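PDB 3CVG: putative metal binding protein from Coccidioides immitis, which is of unproven function but is a periplasmic-binding-protein-like protein that probably binds a metal ion or another small ligand. Local coordinates for residues N68-G73 against G93-P98; G206-I211 against M219-K224; L239-R244 against E249-F254. All coordinates share one frame; numbering follows the deposited sequence.

How the contacts relate
The three contacts follow one another along the chain, and all belong to the periplasmic-binding-protein-like part of it. Contacts 1 and 3 are neighbours, their centres about 9 Å apart. They share the line where the loop 93-98 runs beside the end of strand 234-241. Backbone hydrogen bonds pair Ile-94 with Ala-243 and Glu-96 with Val-241. Contact 2 lies on the opposite side of the chain's centre, with its centre about 34 Å from each of the others. Long strand 100-111 pairs with strand 220-224 of contact 2 and with strand 234-241 of contact 3. It thus links the two distant regions, consistent with the two-lobed build of this superfamily.

Contact 1: N68-G73 against G93-P98; sequences NYLKDG and GISESP
The last turn of helix 63-71 meets the loop that leaves helix 83-91, with Lys-71 and Leu-70 set against Ile-94 and Ser-95. Ile-94 contributes the most buried surface, and its closest partner is Lys-71. The CA atoms of Lys-71 and Ile-94 are 5.2 Å apart. The lysine CG stands anti to its N (chi1 -176°), and the chain stays extended as far as CE. It runs obliquely over the CG1-CD1 branch of Ile-94. CB of Lys-71 lies 3.8 Å from CD1 of Ile-94. CD of Lys-71 comes to 3.3 Å from CD1 of Ile-94, tighter than usual van der Waals contact. The bend at chi4 then takes NZ away from the loop. The other branch of Ile-94, CG2, rests on the helix backbone, 3.8 Å from N of Lys-71.

Both helices end near this contact in a Schellman motif. Gly-73 is the C-prime residue of the first. Gly-93 ends the second, has positive phi, and immediately precedes Ile-94. The chain turns at Gly-93, and the side chain of Ile-94 is directed at the neighbouring helix.

Leu-70 works deeper in the protein. CB of Leu-70 is 4.1 Å from CG2 of Ile-94, and CD1 of Leu-70 is 4.0 Å from OG of Ser-95. The second pair is a carbon beside a hydroxyl, with no bond between them. OG of Ser-95 is hydrogen-bonded to OG of Ser-89 in helix 83-91, which accounts for this buried polar atom. Leu-70 also touches Leu-240 of strand 234-241.

Contact 2: G206-I211 against M219-K224; sequences GTYLSI and MVIYKK
Sulfur-aromatic, here selenium-aromatic, contact comes first: Met-219 is selenomethionine, and its SE lies at the edge of the Tyr-208 ring. SE of Met-219 is 5.1 Å from the centroid of the Tyr-208 ring and 77° off the ring normal. CE of Met-219 is nearer the ring atoms, at 3.6 Å from CE1 of Tyr-208. Bends at chi2 and chi3 fold the Met-219 chain back to bring SE and CE to the CD1-CE1 side. The Met-219 and Tyr-208 pair is a Met-aromatic contact; it joins helix 205-208 to the residue that leads into strand 220-224, which pairs antiparallel with strand 100-111.

Apolar contacts lie farther along the ring. CD1 of Ile-221 is 3.9 Å from CZ of Tyr-208 and just as close to its OH. The two side chains cross at about a right angle. A chi1 of 171° swings the Tyr-208 ring away from the backbone N and toward them. Met-108 of strand 100-111 touches both Tyr-208 and Ile-221. CD1 of Ile-211 adds a looser contact, 4.4 Å from SE of Met-219. Ile-211 also packs on Leu-191 and Ile-195 of helix 187-196.

No hydrogen bond crosses between the two segments. Tyr-208 has a cation-pi partner in Arg-216, and Lys-224 has one in Tyr-205.

Contact 3: L239-R244 against E249-F254; sequences LLVGAR and EMAKEF
Leu-239 touches Phe-254 between strand 234-241 and helix 248-259. From its CB, which points toward the helix, the chain runs to CG, placed anti to the backbone N (chi1 179°). There it forks. CD1 of Leu-239 comes to 4.1 Å from CE2 of Phe-254. CD2 of Leu-239 lies 3.9 Å from CD2 of Phe-254 and 4.2 Å from its CE2. Both methyls therefore meet the same side of the ring, the CD2-CE2 bond, and the two side chains cross at a slant. The ring of Phe-254 is also engaged by Phe-42, which meets it edge-to-face, and it touches Leu-22 and Ile-24 of strand 20-26.

This is a helix laid against the sheet that includes strands 20-26, 77-80 and 234-241, with alternate residues of the last strand turned to it. Leu-239 and Val-241 point to the helix, while Leu-240 faces the other way and packs on Ser-95. CG1 of Val-241 is 4.2 Å from CB of Ala-251. CG2 of Val-241 sits 4.0 Å from the carbonyl O of Ala-251. The CA atoms of Val-241 and Ala-251 are 6.3 Å apart, consistent with the small side chain of Ala-251. Ala-251 also touches Val-77 of the adjoining strand 77-80.

Contact 1: N68-G73 against G93-P98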
ATOM      1  N   ASN A  68      10.307  13.392   1.863  1.00 36.11           N
ATOM      2  CA  ASN A  68      11.568  13.970   2.331  1.00 37.91           C
ATOM      3  C   ASN A  68      12.526  14.091   1.150  1.00 38.45           C
ATOM      4  O   ASN A  68      13.283  15.066   1.044  1.00 38.88           O
ATOM      5  CB  ASN A  68      12.215  13.101   3.421  1.00 39.74           C
ATOM      6  CG  ASN A  68      11.483  13.176   4.747  1.00 40.83           C
ATOM      7  OD1 ASN A  68      11.034  14.243   5.160  1.00 40.78           O
ATOM      8  ND2 ASN A  68      11.377  12.041   5.431  1.00 43.21           N
ATOM      9  N   TYR A  69      12.493  13.091   0.269  1.00 37.40           N
ATOM     10  CA  TYR A  69      13.334  13.091  -0.921  1.00 37.30           C
ATOM     11  C   TYR A  69      12.919  14.219  -1.856  1.00 36.72           C
ATOM     12  O   TYR A  69      13.765  14.932  -2.395  1.00 36.77           O
ATOM     13  CB  TYR A  69      13.227  11.760  -1.671  1.00 37.37           C
ATOM     14  CG  TYR A  69      13.946  10.604  -1.024  1.00 39.24           C
ATOM     15  CD1 TYR A  69      14.955  10.818  -0.086  1.00 39.11           C
ATOM     16  CD2 TYR A  69      13.653   9.293  -1.390  1.00 39.51           C
ATOM     17  CE1 TYR A  69      15.654   9.754   0.468  1.00 41.19           C
ATOM     18  CE2 TYR A  69      14.346   8.222  -0.846  1.00 40.83           C
ATOM     19  CZ  TYR A  69      15.344   8.458   0.083  1.00 41.19           C
ATOM     20  OH  TYR A  69      16.034   7.397   0.622  1.00 41.33           O
ATOM     21  N   LEU A  70      11.613  14.371  -2.057  1.00 36.51           N
ATOM     22  CA  LEU A  70      11.108  15.425  -2.930  1.00 36.81           C
ATOM     23  C   LEU A  70      11.552  16.771  -2.377  1.00 38.35           C
ATOM     24  O   LEU A  70      11.861  17.694  -3.129  1.00 37.50           O
ATOM     25  CB  LEU A  70       9.579  15.374  -3.008  1.00 35.30           C
ATOM     26  CG  LEU A  70       8.976  14.136  -3.681  1.00 36.71           C
ATOM     27  CD1 LEU A  70       7.474  14.097  -3.429  1.00 35.87           C
ATOM     28  CD2 LEU A  70       9.274  14.161  -5.177  1.00 34.56           C
ATOM     29  N   LYS A  71      11.592  16.873  -1.052  1.00 40.70           N
ATOM     30  CA  LYS A  71      11.999  18.107  -0.399  1.00 42.53           C
ATOM     31  C   LYS A  71      13.471  18.404  -0.630  1.00 42.53           C
ATOM     32  O   LYS A  71      13.840  19.540  -0.907  1.00 44.05           O
ATOM     33  CB  LYS A  71      11.729  18.030   1.101  1.00 43.25           C
ATOM     34  CG  LYS A  71      12.039  19.320   1.838  1.00 44.74           C
ATOM     35  CD  LYS A  71      11.427  19.313   3.227  1.00 47.58           C
ATOM     36  CE  LYS A  71      11.509  20.686   3.885  1.00 48.73           C
ATOM     37  NZ  LYS A  71      12.918  21.101   4.146  1.00 50.15           N
ATOM     38  N   ASP A  72      14.309  17.380  -0.513  1.00 43.40           N
ATOM     39  CA  ASP A  72      15.743  17.548  -0.698  1.00 43.52           C
ATOM     40  C   ASP A  72      16.155  17.276  -2.144  1.00 43.80           C
ATOM     41  O   ASP A  72      17.339  17.146  -2.450  1.00 44.42           O
ATOM     42  CB  ASP A  72      16.506  16.624   0.255  1.00 43.97           C
ATOM     43  CG  ASP A  72      16.095  16.817   1.708  1.00 46.42           C
ATOM     44  OD1 ASP A  72      16.042  17.981   2.167  1.00 46.61           O
ATOM     45  OD2 ASP A  72      15.833  15.806   2.395  1.00 47.65           O
ATOM     46  N   GLY A  73      15.164  17.182  -3.025  1.00 43.82           N
ATOM     47  CA  GLY A  73      15.431  16.940  -4.432  1.00 43.19           C
ATOM     48  C   GLY A  73      16.131  15.638  -4.781  1.00 43.07           C
ATOM     49  O   GLY A  73      16.810  15.560  -5.805  1.00 43.99           O
ATOM     50  N   GLY A  93       4.943  23.642   0.050  1.00 37.21           N
ATOM     51  CA  GLY A  93       5.646  24.007  -1.166  1.00 36.68           C
ATOM     52  C   GLY A  93       6.657  22.950  -1.575  1.00 36.81           C
ATOM     53  O   GLY A  93       7.481  23.170  -2.466  1.00 36.64           O
ATOM     54  N   ILE A  94       6.604  21.800  -0.910  1.00 36.89           N
ATOM     55  CA  ILE A  94       7.507  20.693  -1.220  1.00 36.85           C
ATOM     56  C   ILE A  94       7.054  20.024  -2.507  1.00 36.97           C
ATOM     57  O   ILE A  94       7.875  19.561  -3.308  1.00 36.86           O
ATOM     58  CB  ILE A  94       7.501  19.618  -0.108  1.00 37.49           C
ATOM     59  CG1 ILE A  94       8.317  20.101   1.094  1.00 37.38           C
ATOM     60  CG2 ILE A  94       8.062  18.302  -0.645  1.00 37.16           C
ATOM     61  CD1 ILE A  94       8.270  19.153   2.281  1.00 37.64           C
ATOM     62  N   SER A  95       5.738  19.969  -2.688  1.00 35.29           N
ATOM     63  CA  SER A  95       5.137  19.348  -3.859  1.00 35.53           C
ATOM     64  C   SER A  95       4.302  20.339  -4.657  1.00 35.54           C
ATOM     65  O   SER A  95       3.757  21.298  -4.112  1.00 35.46           O
ATOM     66  CB  SER A  95       4.240  18.175  -3.440  1.00 34.98           C
ATOM     67  OG  SER A  95       4.979  17.134  -2.825  1.00 35.78           O
ATOM     68  N   GLU A  96       4.200  20.091  -5.957  1.00 37.00           N
ATOM     69  CA  GLU A  96       3.410  20.938  -6.839  1.00 39.04           C
ATOM     70  C   GLU A  96       1.942  20.622  -6.606  1.00 38.03           C
ATOM     71  O   GLU A  96       1.596  19.522  -6.180  1.00 39.20           O
ATOM     72  CB  GLU A  96       3.737  20.632  -8.302  1.00 41.01           C
ATOM     73  CG  GLU A  96       5.145  20.971  -8.739  1.00 45.11           C
ATOM     74  CD  GLU A  96       5.267  22.400  -9.215  1.00 47.45           C
ATOM     75  OE1 GLU A  96       5.182  23.324  -8.376  1.00 48.22           O
ATOM     76  OE2 GLU A  96       5.437  22.595 -10.436  1.00 49.56           O
ATOM     77  N   SER A  97       1.082  21.592  -6.876  1.00 36.94           N
ATOM     78  CA  SER A  97      -0.351  21.388  -6.744  1.00 36.92           C
ATOM     79  C   SER A  97      -0.839  21.183  -8.173  1.00 36.49           C
ATOM     80  O   SER A  97      -0.420  21.895  -9.080  1.00 38.51           O
ATOM     81  CB  SER A  97      -1.017  22.623  -6.139  1.00 35.99           C
ATOM     82  OG  SER A  97      -2.411  22.424  -5.968  1.00 38.46           O
ATOM     83  N   PRO A  98      -1.723  20.203  -8.399  1.00 37.10           N
ATOM     84  CA  PRO A  98      -2.294  19.278  -7.418  1.00 35.69           C
ATOM     85  C   PRO A  98      -1.592  17.930  -7.476  1.00 34.80           C
ATOM     86  O   PRO A  98      -0.651  17.739  -8.257  1.00 33.84           O
ATOM     87  CB  PRO A  98      -3.733  19.164  -7.880  1.00 35.66           C
ATOM     88  CG  PRO A  98      -3.545  19.068  -9.376  1.00 36.23           C
ATOM     89  CD  PRO A  98      -2.486  20.146  -9.663  1.00 38.10           C
TER

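Contact 2: G206-I211 against M219-K224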
ATOM      1  N   GLY A 206      -1.684  -7.528  -3.134  1.00 26.31           N
ATOM      2  CA  GLY A 206      -0.473  -7.946  -3.830  1.00 24.84           C
ATOM      3  C   GLY A 206       0.391  -8.930  -3.060  1.00 24.76           C
ATOM      4  O   GLY A 206       0.970  -9.857  -3.638  1.00 22.75           O
ATOM      5  N   THR A 207       0.495  -8.721  -1.752  1.00 23.09           N
ATOM      6  CA  THR A 207       1.277  -9.606  -0.898  1.00 21.61           C
ATOM      7  C   THR A 207       0.591 -10.971  -0.879  1.00 20.00           C
ATOM      8  O   THR A 207       1.244 -12.011  -0.965  1.00 21.11           O
ATOM      9  CB  THR A 207       1.356  -9.043   0.534  1.00 20.26           C
ATOM     10  OG1 THR A 207       1.990  -7.759   0.497  1.00 22.26           O
ATOM     11  CG2 THR A 207       2.154  -9.978   1.444  1.00 19.25           C
ATOM     12  N   TYR A 208      -0.734 -10.952  -0.774  1.00 20.72           N
ATOM     13  CA  TYR A 208      -1.538 -12.169  -0.769  1.00 21.75           C
ATOM     14  C   TYR A 208      -1.273 -13.012  -2.026  1.00 23.72           C
ATOM     15  O   TYR A 208      -1.102 -14.241  -1.954  1.00 22.48           O
ATOM     16  CB  TYR A 208      -3.024 -11.799  -0.705  1.00 21.07           C
ATOM     17  CG  TYR A 208      -3.973 -12.951  -0.918  1.00 22.78           C
ATOM     18  CD1 TYR A 208      -4.053 -13.999   0.004  1.00 22.91           C
ATOM     19  CD2 TYR A 208      -4.794 -13.001  -2.045  1.00 24.94           C
ATOM     20  CE1 TYR A 208      -4.923 -15.066  -0.191  1.00 23.31           C
ATOM     21  CE2 TYR A 208      -5.674 -14.073  -2.253  1.00 25.21           C
ATOM     22  CZ  TYR A 208      -5.733 -15.096  -1.319  1.00 25.93           C
ATOM     23  OH  TYR A 208      -6.598 -16.147  -1.512  1.00 25.16           O
ATOM     24  N   LEU A 209      -1.248 -12.349  -3.177  1.00 23.20           N
ATOM     25  CA  LEU A 209      -1.018 -13.043  -4.440  1.00 23.68           C
ATOM     26  C   LEU A 209       0.424 -13.496  -4.571  1.00 23.95           C
ATOM     27  O   LEU A 209       0.765 -14.229  -5.498  1.00 22.87           O
ATOM     28  CB  LEU A 209      -1.380 -12.133  -5.620  1.00 24.23           C
ATOM     29  CG  LEU A 209      -2.854 -11.715  -5.676  1.00 24.22           C
ATOM     30  CD1 LEU A 209      -3.049 -10.638  -6.750  1.00 27.79           C
ATOM     31  CD2 LEU A 209      -3.721 -12.928  -5.956  1.00 25.76           C
ATOM     32  N   SER A 210       1.265 -13.075  -3.631  1.00 24.67           N
ATOM     33  CA  SER A 210       2.674 -13.438  -3.659  1.00 25.07           C
ATOM     34  C   SER A 210       3.012 -14.692  -2.854  1.00 23.80           C
ATOM     35  O   SER A 210       4.076 -15.260  -3.044  1.00 24.37           O
ATOM     36  CB  SER A 210       3.534 -12.283  -3.133  1.00 25.68           C
ATOM     37  OG  SER A 210       3.418 -11.134  -3.948  1.00 30.03           O
ATOM     38  N   ILE A 211       2.131 -15.113  -1.950  1.00 24.20           N
ATOM     39  CA  ILE A 211       2.434 -16.285  -1.138  1.00 24.05           C
ATOM     40  C   ILE A 211       1.973 -17.581  -1.794  1.00 23.41           C
ATOM     41  O   ILE A 211       1.079 -17.584  -2.643  1.00 24.44           O
ATOM     42  CB  ILE A 211       1.827 -16.171   0.290  1.00 24.78           C
ATOM     43  CG1 ILE A 211       0.305 -16.087   0.214  1.00 24.88           C
ATOM     44  CG2 ILE A 211       2.402 -14.944   1.005  1.00 24.73           C
ATOM     45  CD1 ILE A 211      -0.380 -16.132   1.559  1.00 25.01           C
HETATM   46  N   MSE A 219      -5.625 -20.018   5.491  1.00 24.60           N
HETATM   47  CA  MSE A 219      -6.135 -18.732   5.948  1.00 23.37           C
HETATM   48  C   MSE A 219      -7.460 -18.403   5.268  1.00 24.60           C
HETATM   49  O   MSE A 219      -7.822 -19.008   4.256  1.00 25.54           O
HETATM   50  CB  MSE A 219      -5.119 -17.611   5.673  1.00 22.88           C
HETATM   51  CG  MSE A 219      -4.594 -17.563   4.239  1.00 19.71           C
HETATM   52 SE   MSE A 219      -4.298 -15.730   3.618  1.00 30.16          SE
HETATM   53  CE  MSE A 219      -6.129 -15.321   3.196  1.00 14.35           C
ATOM     54  N   VAL A 220      -8.173 -17.436   5.832  1.00 23.03           N
ATOM     55  CA  VAL A 220      -9.461 -16.999   5.317  1.00 23.66           C
ATOM     56  C   VAL A 220      -9.478 -15.481   5.155  1.00 23.31           C
ATOM     57  O   VAL A 220      -8.947 -14.764   5.998  1.00 21.82           O
ATOM     58  CB  VAL A 220     -10.610 -17.392   6.293  1.00 24.19           C
ATOM     59  CG1 VAL A 220     -11.896 -16.704   5.888  1.00 23.36           C
ATOM     60  CG2 VAL A 220     -10.795 -18.916   6.311  1.00 22.64           C
ATOM     61  N   ILE A 221     -10.081 -14.996   4.072  1.00 23.51           N
ATOM     62  CA  ILE A 221     -10.176 -13.552   3.846  1.00 23.93           C
ATOM     63  C   ILE A 221     -11.468 -13.099   4.503  1.00 23.51           C
ATOM     64  O   ILE A 221     -12.552 -13.410   4.014  1.00 24.48           O
ATOM     65  CB  ILE A 221     -10.245 -13.203   2.334  1.00 23.51           C
ATOM     66  CG1 ILE A 221      -8.940 -13.600   1.652  1.00 23.51           C
ATOM     67  CG2 ILE A 221     -10.519 -11.697   2.143  1.00 23.64           C
ATOM     68  CD1 ILE A 221      -8.993 -13.524   0.124  1.00 23.55           C
ATOM     69  N   TYR A 222     -11.362 -12.378   5.614  1.00 22.15           N
ATOM     70  CA  TYR A 222     -12.552 -11.910   6.313  1.00 23.06           C
ATOM     71  C   TYR A 222     -13.078 -10.589   5.765  1.00 23.38           C
ATOM     72  O   TYR A 222     -14.250 -10.268   5.928  1.00 23.35           O
ATOM     73  CB  TYR A 222     -12.267 -11.806   7.816  1.00 21.97           C
ATOM     74  CG  TYR A 222     -12.090 -13.166   8.452  1.00 24.20           C
ATOM     75  CD1 TYR A 222     -13.186 -14.006   8.651  1.00 24.14           C
ATOM     76  CD2 TYR A 222     -10.822 -13.647   8.785  1.00 22.45           C
ATOM     77  CE1 TYR A 222     -13.031 -15.291   9.149  1.00 24.66           C
ATOM     78  CE2 TYR A 222     -10.655 -14.940   9.287  1.00 25.33           C
ATOM     79  CZ  TYR A 222     -11.769 -15.754   9.464  1.00 24.58           C
ATOM     80  OH  TYR A 222     -11.619 -17.045   9.917  1.00 26.63           O
ATOM     81  N   LYS A 223     -12.214  -9.824   5.108  1.00 23.31           N
ATOM     82  CA  LYS A 223     -12.636  -8.554   4.538  1.00 24.71           C
ATOM     83  C   LYS A 223     -11.588  -8.058   3.567  1.00 24.68           C
ATOM     84  O   LYS A 223     -10.408  -7.995   3.901  1.00 22.69           O
ATOM     85  CB  LYS A 223     -12.846  -7.508   5.637  1.00 25.41           C
ATOM     86  CG  LYS A 223     -13.417  -6.178   5.138  1.00 27.62           C
ATOM     87  CD  LYS A 223     -14.808  -6.343   4.534  1.00 31.06           C
ATOM     88  CE  LYS A 223     -15.398  -5.002   4.090  1.00 37.25           C
ATOM     89  NZ  LYS A 223     -14.603  -4.301   3.010  1.00 39.25           N
ATOM     90  N   LYS A 224     -12.036  -7.721   2.360  1.00 23.38           N
ATOM     91  CA  LYS A 224     -11.164  -7.210   1.311  1.00 24.23           C
ATOM     92  C   LYS A 224     -11.662  -5.822   0.945  1.00 23.67           C
ATOM     93  O   LYS A 224     -12.867  -5.611   0.784  1.00 21.21           O
ATOM     94  CB  LYS A 224     -11.215  -8.112   0.072  1.00 26.07           C
ATOM     95  CG  LYS A 224     -10.233  -7.698  -1.019  1.00 30.34           C
ATOM     96  CD  LYS A 224     -10.466  -8.474  -2.313  1.00 34.76           C
ATOM     97  CE  LYS A 224      -9.359  -8.204  -3.325  1.00 36.04           C
ATOM     98  NZ  LYS A 224      -9.558  -8.971  -4.594  1.00 37.18           N
TER

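Contact 3: L239-R244 against E249-F254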
ATOM      1  N   LEU A 239       0.489  10.496  -7.137  1.00 29.23           N
ATOM      2  CA  LEU A 239       1.822  10.890  -7.572  1.00 30.06           C
ATOM      3  C   LEU A 239       2.043  12.336  -7.151  1.00 30.94           C
ATOM      4  O   LEU A 239       1.134  13.163  -7.248  1.00 29.39           O
ATOM      5  CB  LEU A 239       1.963  10.798  -9.092  1.00 33.64           C
ATOM      6  CG  LEU A 239       3.341  11.230  -9.605  1.00 33.93           C
ATOM      7  CD1 LEU A 239       4.350  10.140  -9.304  1.00 35.40           C
ATOM      8  CD2 LEU A 239       3.295  11.486 -11.101  1.00 36.97           C
ATOM      9  N   LEU A 240       3.246  12.635  -6.674  1.00 30.57           N
ATOM     10  CA  LEU A 240       3.581  13.990  -6.259  1.00 31.43           C
ATOM     11  C   LEU A 240       4.705  14.512  -7.137  1.00 32.39           C
ATOM     12  O   LEU A 240       5.705  13.828  -7.342  1.00 32.84           O
ATOM     13  CB  LEU A 240       4.029  14.018  -4.795  1.00 29.63           C
ATOM     14  CG  LEU A 240       2.988  13.705  -3.713  1.00 27.82           C
ATOM     15  CD1 LEU A 240       3.657  13.701  -2.341  1.00 27.19           C
ATOM     16  CD2 LEU A 240       1.870  14.739  -3.760  1.00 28.24           C
ATOM     17  N   VAL A 241       4.523  15.711  -7.675  1.00 33.08           N
ATOM     18  CA  VAL A 241       5.541  16.334  -8.507  1.00 35.23           C
ATOM     19  C   VAL A 241       6.304  17.309  -7.622  1.00 36.51           C
ATOM     20  O   VAL A 241       5.725  18.251  -7.077  1.00 37.82           O
ATOM     21  CB  VAL A 241       4.911  17.092  -9.698  1.00 35.33           C
ATOM     22  CG1 VAL A 241       5.968  17.920 -10.417  1.00 35.51           C
ATOM     23  CG2 VAL A 241       4.279  16.094 -10.661  1.00 34.99           C
ATOM     24  N   GLY A 242       7.600  17.065  -7.471  1.00 38.05           N
ATOM     25  CA  GLY A 242       8.425  17.920  -6.640  1.00 39.85           C
ATOM     26  C   GLY A 242       8.497  19.345  -7.147  1.00 41.04           C
ATOM     27  O   GLY A 242       8.635  19.575  -8.348  1.00 41.48           O
ATOM     28  N   ALA A 243       8.402  20.308  -6.233  1.00 42.64           N
ATOM     29  CA  ALA A 243       8.458  21.720  -6.598  1.00 44.92           C
ATOM     30  C   ALA A 243       9.868  22.126  -7.024  1.00 46.48           C
ATOM     31  O   ALA A 243      10.042  22.903  -7.966  1.00 47.15           O
ATOM     32  CB  ALA A 243       8.001  22.584  -5.429  1.00 44.09           C
ATOM     33  N   ARG A 244      10.868  21.596  -6.326  1.00 48.61           N
ATOM     34  CA  ARG A 244      12.269  21.902  -6.608  1.00 50.35           C
ATOM     35  C   ARG A 244      12.867  20.818  -7.492  1.00 50.67           C
ATOM     36  O   ARG A 244      14.069  20.807  -7.744  1.00 51.47           O
ATOM     37  CB  ARG A 244      13.063  21.965  -5.298  1.00 52.16           C
ATOM     38  CG  ARG A 244      12.402  22.771  -4.186  1.00 53.73           C
ATOM     39  CD  ARG A 244      12.275  24.234  -4.556  1.00 55.41           C
ATOM     40  NE  ARG A 244      13.578  24.841  -4.825  1.00 57.19           N
ATOM     41  CZ  ARG A 244      13.757  26.111  -5.172  1.00 57.18           C
ATOM     42  NH1 ARG A 244      12.713  26.919  -5.292  1.00 57.40           N
ATOM     43  NH2 ARG A 244      14.980  26.571  -5.400  1.00 57.37           N
ATOM     44  N   GLU A 249      10.304  19.403 -16.364  1.00 50.21           N
ATOM     45  CA  GLU A 249       9.414  19.163 -17.496  1.00 50.43           C
ATOM     46  C   GLU A 249       9.040  17.697 -17.704  1.00 50.07           C
ATOM     47  O   GLU A 249       7.933  17.393 -18.154  1.00 50.37           O
ATOM     48  CB  GLU A 249      10.021  19.720 -18.789  1.00 52.61           C
ATOM     49  CG  GLU A 249       9.314  20.971 -19.319  1.00 54.92           C
ATOM     50  CD  GLU A 249      10.004  22.262 -18.916  1.00 57.25           C
ATOM     51  OE1 GLU A 249      10.137  22.518 -17.697  1.00 58.20           O
ATOM     52  OE2 GLU A 249      10.414  23.024 -19.824  1.00 58.12           O
HETATM   53  N   MSE A 250       9.955  16.790 -17.386  1.00 49.16           N
HETATM   54  CA  MSE A 250       9.687  15.367 -17.540  1.00 49.03           C
HETATM   55  C   MSE A 250       8.814  14.825 -16.419  1.00 47.84           C
HETATM   56  O   MSE A 250       8.028  13.898 -16.628  1.00 46.77           O
HETATM   57  CB  MSE A 250      10.998  14.595 -17.610  1.00 51.37           C
HETATM   58  CG  MSE A 250      11.508  14.470 -19.024  1.00 55.71           C
HETATM   59 SE   MSE A 250      10.929  12.826 -19.861  1.00 60.17          SE
HETATM   60  CE  MSE A 250      12.704  12.134 -20.167  1.00 57.12           C
ATOM     61  N   ALA A 251       8.956  15.405 -15.231  1.00 45.67           N
ATOM     62  CA  ALA A 251       8.150  15.002 -14.089  1.00 44.96           C
ATOM     63  C   ALA A 251       6.710  15.379 -14.420  1.00 44.37           C
ATOM     64  O   ALA A 251       5.765  14.674 -14.061  1.00 43.81           O
ATOM     65  CB  ALA A 251       8.608  15.735 -12.837  1.00 45.03           C
ATOM     66  N   LYS A 252       6.564  16.506 -15.111  1.00 43.49           N
ATOM     67  CA  LYS A 252       5.265  17.014 -15.527  1.00 43.46           C
ATOM     68  C   LYS A 252       4.730  16.101 -16.629  1.00 42.58           C
ATOM     69  O   LYS A 252       3.530  15.845 -16.714  1.00 41.36           O
ATOM     70  CB  LYS A 252       5.412  18.443 -16.059  1.00 45.22           C
ATOM     71  CG  LYS A 252       4.100  19.187 -16.260  1.00 47.59           C
ATOM     72  CD  LYS A 252       3.431  19.478 -14.925  1.00 49.76           C
ATOM     73  CE  LYS A 252       2.186  20.331 -15.102  1.00 49.18           C
ATOM     74  NZ  LYS A 252       1.531  20.600 -13.792  1.00 50.35           N
ATOM     75  N   GLU A 253       5.641  15.617 -17.469  1.00 42.22           N
ATOM     76  CA  GLU A 253       5.286  14.717 -18.562  1.00 42.12           C
ATOM     77  C   GLU A 253       4.816  13.384 -17.998  1.00 40.97           C
ATOM     78  O   GLU A 253       3.778  12.858 -18.403  1.00 40.54           O
ATOM     79  CB  GLU A 253       6.496  14.475 -19.466  1.00 42.84           C
ATOM     80  CG  GLU A 253       6.880  15.657 -20.327  1.00 46.19           C
ATOM     81  CD  GLU A 253       5.875  15.916 -21.430  1.00 47.56           C
ATOM     82  OE1 GLU A 253       5.693  15.029 -22.295  1.00 48.48           O
ATOM     83  OE2 GLU A 253       5.267  17.006 -21.432  1.00 49.03           O
ATOM     84  N   PHE A 254       5.591  12.835 -17.069  1.00 39.19           N
ATOM     85  CA  PHE A 254       5.238  11.564 -16.459  1.00 39.66           C
ATOM     86  C   PHE A 254       3.890  11.683 -15.758  1.00 38.22           C
ATOM     87  O   PHE A 254       3.020  10.829 -15.923  1.00 38.23           O
ATOM     88  CB  PHE A 254       6.300  11.126 -15.448  1.00 40.04           C
ATOM     89  CG  PHE A 254       6.016   9.788 -14.826  1.00 41.28           C
ATOM     90  CD1 PHE A 254       5.941   8.646 -15.617  1.00 39.78           C
ATOM     91  CD2 PHE A 254       5.792   9.671 -13.460  1.00 41.35           C
ATOM     92  CE1 PHE A 254       5.645   7.406 -15.060  1.00 39.83           C
ATOM     93  CE2 PHE A 254       5.495   8.431 -12.892  1.00 40.73           C
ATOM     94  CZ  PHE A 254       5.422   7.297 -13.697  1.00 38.95           C
TER